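Dipicolinate synthase subunit B (Bacillus halodurans, PDB 3LQK) probably makes up one of the two subunits of the enzyme that forms dipicolinic acid for bacterial spores, and belongs to the flavoprotein family. Local coordinates at residues 93-98 with 128-133. Numbering follows the deposited sequence.
With PO4 (phosphate ion), chain B; PO4 (phosphate ion), chain C.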
loop_
_atom_site.group_PDB
_atom_site.type_symbol
_atom_site.label_atom_id
_atom_site.label_comp_id
_atom_site.label_asym_id
_atom_site.label_seq_id
_atom_site.Cartn_x
_atom_site.Cartn_y
_atom_site.Cartn_z
ATOM N N ALA A 93 7.744 -22.047 9.114
ATOM C CA ALA A 93 9.069 -22.184 8.589
ATOM C C ALA A 93 9.258 -23.487 7.828
ATOM O O ALA A 93 8.934 -24.544 8.340
ATOM C CB ALA A 93 10.100 -22.038 9.708
ATOM N N PRO A 94 9.787 -23.420 6.592
ATOM C CA PRO A 94 10.107 -22.230 5.813
ATOM C C PRO A 94 8.842 -21.539 5.400
ATOM O O PRO A 94 7.761 -22.221 5.257
ATOM C CB PRO A 94 10.873 -22.796 4.575
ATOM C CG PRO A 94 10.417 -24.161 4.447
ATOM C CD PRO A 94 10.069 -24.660 5.824
HETATM N N MSE A 95 8.921 -20.202 5.284
HETATM C CA MSE A 95 7.796 -19.446 4.679
HETATM C C MSE A 95 8.197 -18.967 3.303
HETATM O O MSE A 95 9.058 -18.073 3.163
HETATM C CB MSE A 95 7.326 -18.285 5.557
HETATM C CG MSE A 95 6.037 -17.583 5.029
HETATM SE SE MSE A 95 5.462 -16.164 6.234
HETATM C CE MSE A 95 6.846 -15.008 6.002
ATOM N N THR A 96 7.551 -19.549 2.289
ATOM C CA THR A 96 7.879 -19.271 0.907
ATOM C C THR A 96 7.387 -17.866 0.493
ATOM O O THR A 96 6.651 -17.223 1.197
ATOM C CB THR A 96 7.202 -20.260 -0.064
ATOM O OG1 THR A 96 5.751 -20.152 0.079
ATOM C CG2 THR A 96 7.679 -21.661 0.150
ATOM N N GLY A 97 7.795 -17.420 -0.685
ATOM C CA GLY A 97 7.371 -16.150 -1.196
ATOM C C GLY A 97 5.877 -16.093 -1.392
ATOM O O GLY A 97 5.247 -15.110 -1.049
ATOM N N ASN A 98 5.303 -17.178 -1.924
ATOM C CA ASN A 98 3.864 -17.248 -2.124
ATOM C C ASN A 98 3.128 -17.161 -0.798
ATOM O O ASN A 98 2.224 -16.368 -0.651
ATOM C CB ASN A 98 3.505 -18.580 -2.785
ATOM C CG ASN A 98 2.060 -18.637 -3.157
ATOM O OD1 ASN A 98 1.539 -17.755 -3.891
ATOM N ND2 ASN A 98 1.371 -19.608 -2.602
ATOM N N VAL A 128 7.939 -16.329 11.959
ATOM C CA VAL A 128 8.122 -16.745 10.579
ATOM C C VAL A 128 9.606 -16.837 10.210
ATOM O O VAL A 128 10.415 -16.023 10.638
ATOM C CB VAL A 128 7.367 -15.782 9.566
ATOM C CG1 VAL A 128 5.844 -15.749 9.866
ATOM C CG2 VAL A 128 7.866 -14.440 9.599
ATOM N N GLY A 129 9.942 -17.872 9.443
ATOM C CA GLY A 129 11.260 -18.040 8.803
ATOM C C GLY A 129 11.198 -17.897 7.298
ATOM O O GLY A 129 10.849 -18.858 6.580
ATOM N N ILE A 130 11.493 -16.718 6.782
ATOM C CA ILE A 130 11.375 -16.485 5.362
ATOM C C ILE A 130 12.359 -17.282 4.571
ATOM O O ILE A 130 13.409 -17.610 5.033
ATOM C CB ILE A 130 11.583 -15.029 4.868
ATOM C CG1 ILE A 130 12.257 -14.188 5.877
ATOM C CG2 ILE A 130 10.324 -14.446 4.275
ATOM C CD1 ILE A 130 13.626 -14.356 5.804
ATOM N N SER A 131 11.974 -17.552 3.347
ATOM C CA SER A 131 12.854 -18.233 2.426
ATOM C C SER A 131 12.337 -18.038 1.005
ATOM O O SER A 131 11.502 -18.810 0.548
ATOM C CB SER A 131 12.909 -19.716 2.765
ATOM O OG SER A 131 13.802 -20.322 1.885
ATOM N N THR A 132 12.744 -16.951 0.367
ATOM C CA THR A 132 12.302 -16.650 -0.986
ATOM C C THR A 132 13.344 -15.809 -1.721
ATOM O O THR A 132 13.967 -14.919 -1.140
ATOM C CB THR A 132 10.875 -15.950 -1.016
ATOM O OG1 THR A 132 10.425 -15.789 -2.360
ATOM C CG2 THR A 132 10.850 -14.620 -0.291
ATOM N N ASN A 133 13.473 -16.086 -3.018
ATOM C CA ASN A 133 14.413 -15.377 -3.881
ATOM C C ASN A 133 13.897 -14.004 -4.375
ATOM O O ASN A 133 14.593 -13.304 -5.123
ATOM C CB ASN A 133 14.878 -16.276 -5.017
ATOM C CG ASN A 133 13.777 -16.538 -6.034
ATOM O OD1 ASN A 133 12.907 -15.694 -6.228
ATOM N ND2 ASN A 133 13.779 -17.726 -6.643
HETATM P P PO4 B . 3.276 -22.430 -1.141
HETATM O O1 PO4 B . 4.561 -22.384 -1.959
HETATM O O2 PO4 B . 2.099 -22.904 -1.978
HETATM O O3 PO4 B . 3.371 -23.399 0.029
HETATM O O4 PO4 B . 2.955 -21.051 -0.629
HETATM P P PO4 C . 16.049 -20.917 -6.181
HETATM O O1 PO4 C . 14.993 -21.716 -6.973
HETATM O O2 PO4 C . 15.716 -20.802 -4.687
HETATM O O3 PO4 C . 17.465 -21.545 -6.324
HETATM O O4 PO4 C . 15.984 -19.487 -6.665
HETATM O O HOH W 1 9.875 -19.048 -2.015
#
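Gly129 O accepts from Met95 N at 2.7 Å, close to straight at 163°, and the CA of Pro94, just past a cis peptide bond, leans on the same oxygen at 3.5 Å. Two residues further, Ser131 N gives a more bent bond of 3.0 Å to Met95 O, reaching it from above the carbonyl plane. These two bonds bracket the parallel bridge between Met95 and Ile130. The selenomethionine Met95 runs extended (chi1 -173°) and then bends at chi3, which lays SE 3.7 Å from Val128 CG1 and brings CE to 3.9 Å from Ile130 CG2; Phe103 of helix 97-104 packs on both Met95 and Val128. Past the bridge the first chain turns into helix 97-104, and a water links Gly97 N, from which it accepts, to Ser131 O, to which it donates. Thr132 then packs OG1 against Gly97 CA at 3.3 Å, while that hydroxyl bonds to Asp134. Thr96 N-caps helix 97-104 through Ser99 N, and Asn98 ND2 donates to O4 of a phosphate ion, probably from the crystallisation liquor, at 2.9 Å. Ser99 and Gly16 also bind this ion. Neighbouring parallel strands, one running through a single N-cap residue into a helix whose first turn holds an anion, are characteristic of the Rossmann-like flavoprotein fold.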